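Local coordinates for putative exported protein (PDB 2DVZ) that probably serves as a periplasmic solute receptor that captures glutamate for transport across the inner membrane, at residues A[156-161]-A[310-314]; A[43-48]-A[259-265]; A[125-130]-A[210-214]; A[23-27]-A[78-83]; A[59-63]-A[90-94]. All blocks are in the same frame, centred on the assembly; numbering follows the deposited sequence.

Interaction 1 (A[156-161]-A[310-314]); sequences HLMGES and NIKLD
E160, whose CB lies 3.5 Å from I311 CG2, has one carboxylate oxygen gripped twice: its OE2 forms a salt bridge with K163 NZ and a hydrogen bond with Y146 OH. The polar end is therefore held by K163 of the same helix and Y146 of strand 145-148, while the aliphatic stem serves the chain terminus. A bend at chi2 (-47°) separates the two roles, folding CD back from the extended course of the chain.

Further along the tail L313 carries the contact. Its CD2 stands above one face of the H156 ring, 3.9 Å from the centroid and 18° off the ring normal, which meets the geometry of a CH-pi contact. The two side chains run past each other in opposite directions. The ring's rotation has independent support, because ND1 is hydrogen-bonded to T151 O and the imidazole also stacks with H172. The same methyl reaches the helix itself, at 3.7 Å from L157 CA.

L157 fits between the two apolar residues of the tail. Its CD1 is 3.7 Å from I311 CG2 and 3.8 Å from L313 CD2, with I311 crossing it at about a right angle. W301, V305 and V306 of helix 288-307 also pack on L157, and L313 continues onto V89 and C93 of helix 84-93. At the other end I311 CD1 approaches S161 OG at 3.8 Å.

Segment 156-161 of helix 154-166 thus receives 310-314 through methyl groups and an aromatic face, while H156 ND1 and the E160 carboxylate find partners elsewhere; the chemistry implies that shape and burial of apolar surface hold the C-terminus here.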
# COMPACT_ATOMS: atom_id res chain seq x y z
N HIS A 156 5.83 8.02 -0.87
CA HIS A 156 6.60 9.19 -1.31
C HIS A 156 5.66 10.21 -1.95
O HIS A 156 5.72 11.39 -1.68
CB HIS A 156 7.76 8.80 -2.28
CG HIS A 156 8.61 9.98 -2.71
ND1 HIS A 156 9.32 10.01 -3.90
CD2 HIS A 156 8.83 11.18 -2.12
CE1 HIS A 156 9.95 11.17 -4.01
NE2 HIS A 156 9.68 11.90 -2.95
N LEU A 157 4.78 9.76 -2.83
CA LEU A 157 3.78 10.67 -3.40
C LEU A 157 2.84 11.25 -2.32
O LEU A 157 2.52 12.44 -2.34
CB LEU A 157 3.00 9.97 -4.53
CG LEU A 157 2.01 10.89 -5.27
CD1 LEU A 157 2.78 12.07 -5.98
CD2 LEU A 157 1.19 10.09 -6.24
N MSE A 158 2.44 10.42 -1.36
CA MSE A 158 1.68 10.87 -0.19
C MSE A 158 2.38 12.00 0.53
O MSE A 158 1.79 13.05 0.70
CB MSE A 158 1.41 9.69 0.75
CG MSE A 158 0.33 9.97 1.71
SE MSE A 158 0.16 8.63 3.08
CE MSE A 158 -1.14 9.61 4.24
N GLY A 159 3.65 11.81 0.90
CA GLY A 159 4.43 12.84 1.57
C GLY A 159 4.53 14.16 0.81
O GLY A 159 4.47 15.22 1.40
N GLU A 160 4.68 14.06 -0.52
CA GLU A 160 4.88 15.19 -1.38
C GLU A 160 3.59 15.93 -1.61
O GLU A 160 3.57 17.16 -1.68
CB GLU A 160 5.48 14.73 -2.72
CG GLU A 160 7.00 14.33 -2.64
CD GLU A 160 7.87 15.35 -1.89
OE1 GLU A 160 7.94 16.53 -2.31
OE2 GLU A 160 8.50 14.97 -0.87
N SER A 161 2.51 15.16 -1.75
CA SER A 161 1.14 15.71 -1.75
C SER A 161 0.78 16.48 -0.47
O SER A 161 0.15 17.54 -0.53
CB SER A 161 0.13 14.59 -1.98
OG SER A 161 0.19 14.25 -3.35
N ASN A 310 2.31 19.42 -10.61
CA ASN A 310 3.73 19.75 -10.33
C ASN A 310 4.26 19.14 -9.02
O ASN A 310 5.07 19.75 -8.31
CB ASN A 310 3.92 21.28 -10.37
CG ASN A 310 5.41 21.72 -10.43
OD1 ASN A 310 6.17 21.31 -11.32
ND2 ASN A 310 5.79 22.59 -9.48
N ILE A 311 3.82 17.92 -8.72
CA ILE A 311 4.33 17.20 -7.55
C ILE A 311 5.46 16.24 -7.94
O ILE A 311 5.21 15.11 -8.33
CB ILE A 311 3.20 16.51 -6.73
CG1 ILE A 311 2.29 17.58 -6.09
CG2 ILE A 311 3.80 15.63 -5.63
CD1 ILE A 311 0.93 17.11 -5.67
N LYS A 312 6.70 16.73 -7.81
CA LYS A 312 7.93 16.01 -8.21
C LYS A 312 8.34 14.83 -7.31
O LYS A 312 8.48 14.98 -6.10
CB LYS A 312 9.11 16.97 -8.28
CG LYS A 312 8.83 18.29 -8.95
CD LYS A 312 10.10 18.84 -9.61
CE LYS A 312 10.17 20.37 -9.55
NZ LYS A 312 8.97 21.05 -10.10
N LEU A 313 8.57 13.67 -7.93
CA LEU A 313 9.02 12.49 -7.20
C LEU A 313 10.52 12.22 -7.30
O LEU A 313 11.14 11.78 -6.35
CB LEU A 313 8.22 11.25 -7.60
CG LEU A 313 6.73 11.22 -7.25
CD1 LEU A 313 6.20 9.87 -7.64
CD2 LEU A 313 6.48 11.48 -5.78
N ASP A 314 11.10 12.48 -8.46
CA ASP A 314 12.58 12.54 -8.56
C ASP A 314 13.10 13.79 -9.30
O ASP A 314 12.33 14.75 -9.53
CB ASP A 314 13.21 11.21 -9.06
CG ASP A 314 12.66 10.74 -10.41
OD1 ASP A 314 12.38 11.59 -11.31
OD2 ASP A 314 12.54 9.49 -10.59
OXT ASP A 314 14.28 13.88 -9.67

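Interaction 2 (A[43-48]-A[259-265])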
# COMPACT_ATOMS: atom_id res chain seq x y z
N ARG A 43 -4.91 -18.33 4.04
CA ARG A 43 -6.25 -18.85 4.10
C ARG A 43 -6.73 -19.33 2.72
O ARG A 43 -7.44 -20.32 2.64
CB ARG A 43 -7.19 -17.79 4.72
CG ARG A 43 -8.64 -18.22 4.91
CD ARG A 43 -8.78 -19.42 5.86
NE ARG A 43 -10.17 -19.94 5.89
CZ ARG A 43 -10.72 -20.70 4.96
NH1 ARG A 43 -10.04 -21.05 3.87
NH2 ARG A 43 -11.98 -21.09 5.11
N MSE A 44 -6.37 -18.62 1.65
CA MSE A 44 -6.62 -19.08 0.28
C MSE A 44 -5.99 -20.46 0.07
O MSE A 44 -6.58 -21.32 -0.55
CB MSE A 44 -6.04 -18.12 -0.76
CG MSE A 44 -6.88 -16.93 -1.02
SE MSE A 44 -6.04 -15.75 -2.33
CE MSE A 44 -6.20 -16.80 -3.98
N SER A 45 -4.81 -20.65 0.63
CA SER A 45 -4.05 -21.85 0.42
C SER A 45 -4.80 -23.09 0.94
O SER A 45 -4.89 -24.14 0.24
CB SER A 45 -2.70 -21.68 1.07
OG SER A 45 -2.00 -22.88 1.02
N GLN A 46 -5.34 -22.95 2.15
CA GLN A 46 -6.23 -23.93 2.78
C GLN A 46 -7.37 -24.32 1.84
O GLN A 46 -7.71 -25.49 1.69
CB GLN A 46 -6.75 -23.37 4.12
CG GLN A 46 -7.87 -24.22 4.77
CD GLN A 46 -8.51 -23.58 6.01
OE1 GLN A 46 -9.70 -23.78 6.26
NE2 GLN A 46 -7.73 -22.82 6.78
N GLU A 47 -7.95 -23.33 1.17
CA GLU A 47 -9.04 -23.54 0.21
C GLU A 47 -8.58 -24.22 -1.07
O GLU A 47 -9.26 -25.12 -1.56
CB GLU A 47 -9.72 -22.20 -0.14
CG GLU A 47 -10.85 -22.26 -1.18
CD GLU A 47 -12.09 -23.10 -0.75
OE1 GLU A 47 -12.25 -23.43 0.45
OE2 GLU A 47 -12.93 -23.42 -1.64
N LEU A 48 -7.43 -23.78 -1.60
CA LEU A 48 -6.90 -24.26 -2.88
C LEU A 48 -6.26 -25.66 -2.81
O LEU A 48 -6.13 -26.34 -3.83
CB LEU A 48 -5.94 -23.24 -3.51
CG LEU A 48 -6.54 -21.93 -4.07
CD1 LEU A 48 -5.47 -20.83 -4.36
CD2 LEU A 48 -7.39 -22.21 -5.27
N LEU A 259 -8.70 -18.88 -8.53
CA LEU A 259 -8.02 -18.03 -7.54
C LEU A 259 -8.96 -17.03 -6.90
O LEU A 259 -8.90 -16.80 -5.70
CB LEU A 259 -6.88 -17.26 -8.21
CG LEU A 259 -5.66 -18.07 -8.67
CD1 LEU A 259 -4.80 -17.22 -9.58
CD2 LEU A 259 -4.89 -18.59 -7.46
N ARG A 260 -9.82 -16.41 -7.69
CA ARG A 260 -10.75 -15.42 -7.20
C ARG A 260 -11.74 -16.06 -6.25
O ARG A 260 -12.05 -15.50 -5.19
CB ARG A 260 -11.51 -14.73 -8.33
CG ARG A 260 -12.11 -13.43 -7.85
CD ARG A 260 -13.45 -13.22 -8.41
NE ARG A 260 -14.21 -12.30 -7.56
CZ ARG A 260 -15.53 -12.22 -7.52
NH1 ARG A 260 -16.25 -13.01 -8.28
NH2 ARG A 260 -16.12 -11.36 -6.71
N ASP A 261 -12.22 -17.23 -6.62
CA ASP A 261 -13.11 -17.98 -5.74
C ASP A 261 -12.50 -18.28 -4.37
O ASP A 261 -13.18 -18.15 -3.33
CB ASP A 261 -13.52 -19.27 -6.41
CG ASP A 261 -14.59 -19.06 -7.40
OD1 ASP A 261 -15.22 -17.98 -7.37
OD2 ASP A 261 -14.82 -19.96 -8.21
N ALA A 262 -11.23 -18.69 -4.38
CA ALA A 262 -10.52 -18.95 -3.15
C ALA A 262 -10.30 -17.68 -2.33
O ALA A 262 -10.26 -17.76 -1.10
CB ALA A 262 -9.21 -19.65 -3.41
N ALA A 263 -10.09 -16.55 -3.02
CA ALA A 263 -9.96 -15.22 -2.38
C ALA A 263 -11.27 -14.86 -1.68
O ALA A 263 -11.27 -14.45 -0.51
CB ALA A 263 -9.58 -14.12 -3.41
N VAL A 264 -12.38 -15.06 -2.40
CA VAL A 264 -13.71 -14.77 -1.88
C VAL A 264 -13.99 -15.65 -0.65
O VAL A 264 -14.49 -15.15 0.37
CB VAL A 264 -14.84 -14.89 -2.99
CG1 VAL A 264 -16.25 -15.04 -2.36
CG2 VAL A 264 -14.79 -13.70 -3.92
N VAL A 265 -13.62 -16.92 -0.69
CA VAL A 265 -13.80 -17.75 0.49
C VAL A 265 -12.97 -17.23 1.66
O VAL A 265 -13.49 -17.11 2.79
CB VAL A 265 -13.47 -19.28 0.24
CG1 VAL A 265 -13.29 -20.02 1.56
CG2 VAL A 265 -14.55 -19.93 -0.62
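A262 CB meets L48 CG at 3.6 Å in the apolar core of this helix pair. The small residue permits close backbones: M44 CA and A262 CA are 5.2 Å apart, and the segment axes approach to 8.4 Å at 121° between their directions. L48 CD1 continues to L259 CD2 at 3.9 Å, the two leucine side chains crossing at about a right angle.

Selenomethionine M44 (labelled with selenium) supplies the second apolar element. Its SE lies 4.0 Å from A263 CB, and a turn at chi3 (70°) swings CE toward the backbone of helix 253-267, to within 3.2 Å of L259 O, so the methyl rests on backbone as well as on side chains.

Contacts of mixed character occupy the more exposed end. V265 CG1 sits 3.7 Å from E47 OE1 and 3.9 Å from R43 NH2, with E47 crossing V265 at about a right angle. These are van der Waals contacts; the charge of R43 is engaged by D269, to which its NE forms a salt bridge.

Helices 32-48 and 253-267 are thus joined by apolar side chains, the selenium of M44 being a label, which suggests an interface governed mainly by fit, with charged groups bordering it.

Interaction 3 (A[125-130]-A[210-214]); sequences FPAKDF and RAMAI. With CD (cadmium ion), chain C.
F130 and A213 form the close-packed end of the contact, with F130 CD1 at 3.7 Å from A213 CB. M212 O comes to the ring edge, near its plane. Beside it selenomethionine M212, the selenium label, puts SE 3.6 Å from D129 O; the position of its CE is doubtful because it clashes with R210 in the model. F133 and V119 pack on M212 from elsewhere in the fold.

R210 spans from the strand to the loop. Its NE donates to A127 O over 2.9 Å, a bond that lies in the carbonyl plane but is tilted 31° from the guanidinium plane, and the angle of 135° at the hydrogen shows that it is bent. NH2 adds a weak bond to the same oxygen and a further hydrogen bond to P123 O. A turn at chi3 (68°) brings the guanidinium round to this row of loop carbonyls.

The other side is looser and wet. One water accepts from F130 N at 2.9 Å and donates to M212 O at 2.9 Å, bridging the two backbones. Beyond it D129 chelates a cadmium ion with both oxygens, OD1 at 2.4 Å and OD2 at 2.2 Å, and three waters complete the ligands found; one of them also accepts from K128 N. OD1 has a second task, receiving G132 N.

D129 is therefore the N-cap of helix 130-138, while M212 and A213, both facing V119 of the adjoining antiparallel strand, make a classic beta bulge: a loop-to-helix junction set against a bulged strand of the sheet.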
# COMPACT_ATOMS: atom_id res chain seq x y z
N PHE A 125 7.59 13.94 19.14
CA PHE A 125 7.23 15.09 18.28
C PHE A 125 6.30 15.97 19.15
O PHE A 125 5.41 15.44 19.81
CB PHE A 125 6.55 14.65 16.97
CG PHE A 125 6.28 15.81 15.97
CD1 PHE A 125 7.16 16.07 14.92
CD2 PHE A 125 5.14 16.60 16.09
CE1 PHE A 125 6.90 17.13 14.01
CE2 PHE A 125 4.88 17.64 15.21
CZ PHE A 125 5.76 17.90 14.13
N PRO A 126 6.53 17.30 19.18
CA PRO A 126 5.81 18.17 20.14
C PRO A 126 4.43 18.67 19.66
O PRO A 126 4.23 19.88 19.55
CB PRO A 126 6.78 19.35 20.32
CG PRO A 126 7.58 19.40 19.05
CD PRO A 126 7.51 18.05 18.37
N ALA A 127 3.52 17.75 19.35
CA ALA A 127 2.14 18.07 18.92
C ALA A 127 1.24 16.89 19.25
O ALA A 127 1.67 15.73 19.20
CB ALA A 127 2.09 18.34 17.43
N LYS A 128 -0.02 17.14 19.55
CA LYS A 128 -0.89 16.03 19.97
C LYS A 128 -1.99 15.82 18.95
O LYS A 128 -2.72 14.82 18.96
CB LYS A 128 -1.45 16.25 21.41
CG LYS A 128 -2.65 17.18 21.48
CD LYS A 128 -3.07 17.52 22.91
CE LYS A 128 -4.37 18.36 22.89
NZ LYS A 128 -4.69 19.20 24.17
N ASP A 129 -2.10 16.78 18.04
CA ASP A 129 -3.16 16.77 17.05
C ASP A 129 -2.60 17.35 15.74
O ASP A 129 -1.52 17.93 15.75
CB ASP A 129 -4.41 17.51 17.57
CG ASP A 129 -4.09 18.88 18.13
OD1 ASP A 129 -3.58 19.74 17.39
OD2 ASP A 129 -4.35 19.16 19.32
N PHE A 130 -3.34 17.15 14.65
CA PHE A 130 -3.03 17.65 13.32
C PHE A 130 -2.79 19.16 13.24
O PHE A 130 -1.84 19.63 12.57
CB PHE A 130 -4.14 17.24 12.33
CG PHE A 130 -3.70 17.22 10.90
CD1 PHE A 130 -3.17 16.04 10.34
CD2 PHE A 130 -3.72 18.38 10.13
CE1 PHE A 130 -2.73 16.00 9.04
CE2 PHE A 130 -3.28 18.35 8.77
CZ PHE A 130 -2.79 17.15 8.24
N ARG A 210 2.55 7.96 17.16
CA ARG A 210 1.28 8.69 17.29
C ARG A 210 0.78 9.06 15.90
O ARG A 210 1.46 9.76 15.14
CB ARG A 210 1.44 9.94 18.19
CG ARG A 210 0.38 11.05 18.04
CD ARG A 210 0.25 12.02 19.33
NE ARG A 210 1.46 12.84 19.46
CZ ARG A 210 2.49 12.62 20.28
NH1 ARG A 210 2.47 11.63 21.16
NH2 ARG A 210 3.55 13.43 20.21
N ALA A 211 -0.44 8.61 15.58
CA ALA A 211 -1.06 8.90 14.30
C ALA A 211 -1.71 10.29 14.30
O ALA A 211 -2.46 10.64 15.22
CB ALA A 211 -2.08 7.82 13.98
N MSE A 212 -1.43 11.07 13.26
CA MSE A 212 -1.97 12.41 13.18
C MSE A 212 -3.26 12.50 12.39
O MSE A 212 -4.13 13.30 12.73
CB MSE A 212 -0.92 13.40 12.63
CG MSE A 212 0.25 13.65 13.59
SE MSE A 212 -0.21 14.56 15.30
CE MSE A 212 -0.65 13.01 16.39
N ALA A 213 -3.34 11.71 11.32
CA ALA A 213 -4.52 11.60 10.46
C ALA A 213 -4.46 10.27 9.71
O ALA A 213 -3.40 9.71 9.54
CB ALA A 213 -4.58 12.75 9.46
N ILE A 214 -5.61 9.77 9.28
CA ILE A 214 -5.69 8.56 8.46
C ILE A 214 -6.38 8.95 7.16
O ILE A 214 -7.17 9.91 7.15
CB ILE A 214 -6.45 7.34 9.14
CG1 ILE A 214 -7.89 7.71 9.54
CG2 ILE A 214 -5.67 6.77 10.32
CD1 ILE A 214 -8.77 6.48 9.85
CD CD C . -3.38 21.15 19.38
O HOH W 1 -0.86 20.10 19.62
O HOH W 2 -4.92 14.78 15.15
O HOH W 3 -2.79 23.02 18.39
O HOH W 4 -3.47 22.28 21.62

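Interaction 4 (A[23-27]-A[78-83]). With GLU (glutamic acid), chain G.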
# COMPACT_ATOMS: atom_id res chain seq x y z
N VAL A 23 3.90 -16.38 -4.74
CA VAL A 23 3.27 -15.08 -4.66
C VAL A 23 4.35 -14.07 -4.36
O VAL A 23 4.98 -14.09 -3.31
CB VAL A 23 2.15 -15.02 -3.60
CG1 VAL A 23 1.47 -13.57 -3.59
CG2 VAL A 23 1.09 -16.12 -3.88
N ILE A 24 4.57 -13.18 -5.30
CA ILE A 24 5.58 -12.16 -5.18
C ILE A 24 5.00 -10.90 -4.54
O ILE A 24 4.06 -10.28 -5.05
CB ILE A 24 6.24 -11.83 -6.56
CG1 ILE A 24 6.96 -13.07 -7.16
CG2 ILE A 24 7.24 -10.67 -6.45
CD1 ILE A 24 7.40 -12.84 -8.70
N VAL A 25 5.62 -10.53 -3.42
CA VAL A 25 5.36 -9.28 -2.74
C VAL A 25 6.48 -8.28 -3.10
O VAL A 25 7.64 -8.47 -2.71
CB VAL A 25 5.18 -9.53 -1.20
CG1 VAL A 25 5.20 -8.23 -0.38
CG2 VAL A 25 3.91 -10.29 -0.97
N PRO A 26 6.14 -7.22 -3.86
CA PRO A 26 7.14 -6.28 -4.35
C PRO A 26 7.68 -5.31 -3.27
O PRO A 26 8.17 -4.25 -3.60
CB PRO A 26 6.39 -5.57 -5.47
CG PRO A 26 4.97 -5.51 -4.92
CD PRO A 26 4.79 -6.87 -4.33
N PHE A 27 7.63 -5.71 -2.00
CA PHE A 27 8.14 -4.89 -0.91
C PHE A 27 8.79 -5.78 0.14
O PHE A 27 8.52 -6.96 0.22
CB PHE A 27 7.02 -4.05 -0.29
CG PHE A 27 6.62 -2.91 -1.13
CD1 PHE A 27 7.42 -1.76 -1.18
CD2 PHE A 27 5.48 -2.98 -1.92
CE1 PHE A 27 7.09 -0.69 -1.99
CE2 PHE A 27 5.12 -1.90 -2.74
CZ PHE A 27 5.94 -0.75 -2.77
N THR A 78 2.95 -18.36 -10.78
CA THR A 78 3.69 -17.22 -10.27
C THR A 78 2.76 -16.03 -10.30
O THR A 78 2.40 -15.52 -11.37
CB THR A 78 4.98 -16.94 -11.09
OG1 THR A 78 5.78 -18.15 -11.18
CG2 THR A 78 5.75 -15.81 -10.46
N LEU A 79 2.38 -15.58 -9.12
CA LEU A 79 1.44 -14.47 -8.98
C LEU A 79 2.12 -13.35 -8.22
O LEU A 79 3.25 -13.49 -7.76
CB LEU A 79 0.18 -14.96 -8.22
CG LEU A 79 -0.51 -16.20 -8.80
CD1 LEU A 79 -1.57 -16.59 -7.85
CD2 LEU A 79 -1.11 -15.97 -10.14
N SER A 80 1.43 -12.22 -8.10
CA SER A 80 2.01 -11.07 -7.41
C SER A 80 0.91 -10.24 -6.75
O SER A 80 -0.28 -10.42 -7.04
CB SER A 80 2.90 -10.22 -8.35
OG SER A 80 2.13 -9.57 -9.37
N ILE A 81 1.34 -9.35 -5.83
CA ILE A 81 0.44 -8.47 -5.10
C ILE A 81 0.42 -7.09 -5.73
O ILE A 81 1.47 -6.43 -5.78
CB ILE A 81 0.81 -8.37 -3.59
CG1 ILE A 81 0.90 -9.76 -2.96
CG2 ILE A 81 -0.27 -7.55 -2.81
CD1 ILE A 81 -0.42 -10.57 -3.06
N ALA A 82 -0.76 -6.68 -6.23
CA ALA A 82 -0.93 -5.33 -6.78
C ALA A 82 -0.96 -4.36 -5.63
O ALA A 82 -1.55 -4.66 -4.57
CB ALA A 82 -2.22 -5.21 -7.60
N THR A 83 -0.32 -3.21 -5.84
CA THR A 83 -0.26 -2.15 -4.85
C THR A 83 -0.40 -0.89 -5.66
O THR A 83 -0.17 -0.91 -6.87
CB THR A 83 1.10 -2.10 -4.13
OG1 THR A 83 2.11 -1.76 -5.08
CG2 THR A 83 1.45 -3.43 -3.45
N GLU G . 3.90 1.62 -0.29
CA GLU G . 3.33 0.31 -0.65
C GLU G . 1.94 0.43 -1.25
O GLU G . 0.92 -0.04 -0.73
CB GLU G . 3.40 -0.65 0.54
CG GLU G . 4.76 -0.60 1.25
CD GLU G . 5.17 -1.89 1.89
OE1 GLU G . 4.40 -2.86 1.76
OE2 GLU G . 6.29 -1.96 2.51
OXT GLU G . 1.83 0.99 -2.35
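V25 and I81 lie side by side and point the same way, V25 CG2 3.6 Å from I81 CG1. I81 also reaches back along the strand: a bend at chi2 (-59°) sets its CD1 3.6 Å from V23 CG1, the two chains meeting at a slant. On the other face of the sheet I24 CD1 approaches T78 CG2 at 3.8 Å, and there I24 and S80 receive A69 of helix 63-71.

The backbone fixes this matching. I24 N donates to L79 O over 2.8 Å in an almost straight bond (169°), and I81 N donates to I24 O over 3.0 Å. I24 thus bonds through both its N and its O to residues flanking S80, the pattern of parallel strands.

Past the strand ends the side chains turn to the ligand. The F27 ring presents one face to the bound glutamic acid, whose CG stands 3.7 Å above the ring centre, while T83 OG1 lies at the ring edge, in plane, 3.8 Å from CE2. That hydroxyl is hydrogen-bonded to T86 OG1; T33, S85, S149 and S178 bond the ligand.

Strand 21-25 lies between 52-56 and 78-82, all parallel, so the crossover through helix 63-71 passes over it. This strand order is consistent with the type II periplasmic binding protein fold, whose ligand site, as here, lies at the C-terminal ends of such strands.

Interaction 5 (A[59-63]-A[90-94]); sequences GAGGA and NPACR
The amide of N90 and the guanidinium of R94 are the flat groups that meet the glycine-rich loop. A60 O lies at the amide edge, only 12° out of its plane, and N90 ND2 donates to A60 O over 3.3 Å; the angle of 161° at the hydrogen makes the bond fairly straight, and it arrives in the carbonyl plane on a lone pair. The methyls of A60 and A63 approach the guanidinium obliquely, A63 CB being 3.5 Å from R94 NH1.

A60 O is gripped by three groups. Besides N90 ND2, A60 O accepts A63 N at 3.1 Å, closing a turn whose middle residues, G61 and G62, both have positive phi, close to the values of a type I' turn. As third donor, a water gives a hydrogen bond to A60 O at 2.9 Å. That water also donates to N90 OD1 over 3.2 Å and accepts from R94 NH1 over 2.8 Å, so one molecule links the carbonyl, the amide and the guanidinium.

R94 reaches the water because its chain bends at chi3 (70°), and its NE is in a salt bridge with D97, which, with a further bond at NH2, would limit rotation of the group. L98, Y100 and C152 pack on N90, and the disulfide of C93 to C152 ties down the same end of helix 84-93.

G62 is the N-cap residue of helix 63-71, so the bonds meet just where that helix begins. The chemistry implies a polar, partly water-mediated contact: buried N90 donates to the turn carbonyl of A60, its amide oxygen accepts from a water, and R94 binds that water through NH1 and D97 through NE.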
# COMPACT_ATOMS: atom_id res chain seq x y z
N GLY A 59 12.53 -3.19 -3.35
CA GLY A 59 13.49 -2.40 -4.09
C GLY A 59 12.81 -1.55 -5.12
O GLY A 59 11.90 -2.02 -5.84
N ALA A 60 13.26 -0.29 -5.19
CA ALA A 60 12.81 0.72 -6.14
C ALA A 60 11.28 1.00 -6.16
O ALA A 60 10.64 1.09 -7.24
CB ALA A 60 13.35 0.41 -7.52
N GLY A 61 10.71 1.16 -4.97
CA GLY A 61 9.26 1.47 -4.85
C GLY A 61 8.33 0.36 -5.34
O GLY A 61 7.19 0.63 -5.71
N GLY A 62 8.83 -0.88 -5.34
CA GLY A 62 8.12 -2.00 -5.96
C GLY A 62 8.45 -2.36 -7.42
O GLY A 62 8.02 -3.42 -7.92
N ALA A 63 9.19 -1.51 -8.12
CA ALA A 63 9.62 -1.79 -9.52
C ALA A 63 10.38 -3.10 -9.70
O ALA A 63 10.13 -3.81 -10.66
CB ALA A 63 10.42 -0.67 -10.05
N ASN A 90 4.56 4.23 -9.66
CA ASN A 90 5.80 3.90 -10.38
C ASN A 90 5.81 4.21 -11.87
O ASN A 90 6.78 4.77 -12.38
CB ASN A 90 6.22 2.46 -10.14
CG ASN A 90 7.56 2.38 -9.47
OD1 ASN A 90 8.56 2.83 -10.02
ND2 ASN A 90 7.60 1.80 -8.29
N PRO A 91 4.75 3.77 -12.60
CA PRO A 91 4.44 4.21 -13.94
C PRO A 91 4.53 5.72 -14.13
O PRO A 91 5.11 6.15 -15.11
CB PRO A 91 3.00 3.71 -14.12
CG PRO A 91 2.98 2.46 -13.37
CD PRO A 91 3.81 2.70 -12.16
N ALA A 92 3.96 6.50 -13.21
CA ALA A 92 3.96 7.96 -13.31
C ALA A 92 5.33 8.58 -12.95
O ALA A 92 5.71 9.63 -13.51
CB ALA A 92 2.82 8.58 -12.47
N CYS A 93 6.06 7.93 -12.05
CA CYS A 93 7.38 8.36 -11.60
C CYS A 93 8.47 8.08 -12.63
O CYS A 93 9.45 8.85 -12.75
CB CYS A 93 7.72 7.64 -10.29
SG CYS A 93 9.25 8.15 -9.42
N ARG A 94 8.33 6.96 -13.36
CA ARG A 94 9.34 6.52 -14.32
C ARG A 94 8.71 6.19 -15.67
O ARG A 94 8.77 5.04 -16.10
CB ARG A 94 10.05 5.27 -13.80
CG ARG A 94 10.97 5.49 -12.63
CD ARG A 94 11.35 4.13 -12.07
NE ARG A 94 12.24 3.39 -12.97
CZ ARG A 94 12.81 2.22 -12.71
NH1 ARG A 94 12.58 1.59 -11.56
NH2 ARG A 94 13.62 1.67 -13.62
O HOH W 5 11.65 2.82 -9.27

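Interactions 4 and 5 meet beside the bound glutamic acid: F27 CZ lies 3.5 Å from G61 O, and P26 CB 3.6 Å from G62 O, so the turn of interaction 5 backs the aromatic wall of the pocket. Interaction 2 touches interaction 4 through L259 CD1, 3.7 Å from L79 CD1. Interaction 1 touches interaction 5 through L313 CB, 3.7 Å from C93 SG, and its H156 side chain is about 8 Å from the ligand. Interaction 3 lies far from the pocket contacts, about 17 Å from interaction 4 at the nearest atoms, but about 6 Å from interaction 1. Interactions 2 and 3, on opposite sides of the chain's centre, have centres 38 Å apart.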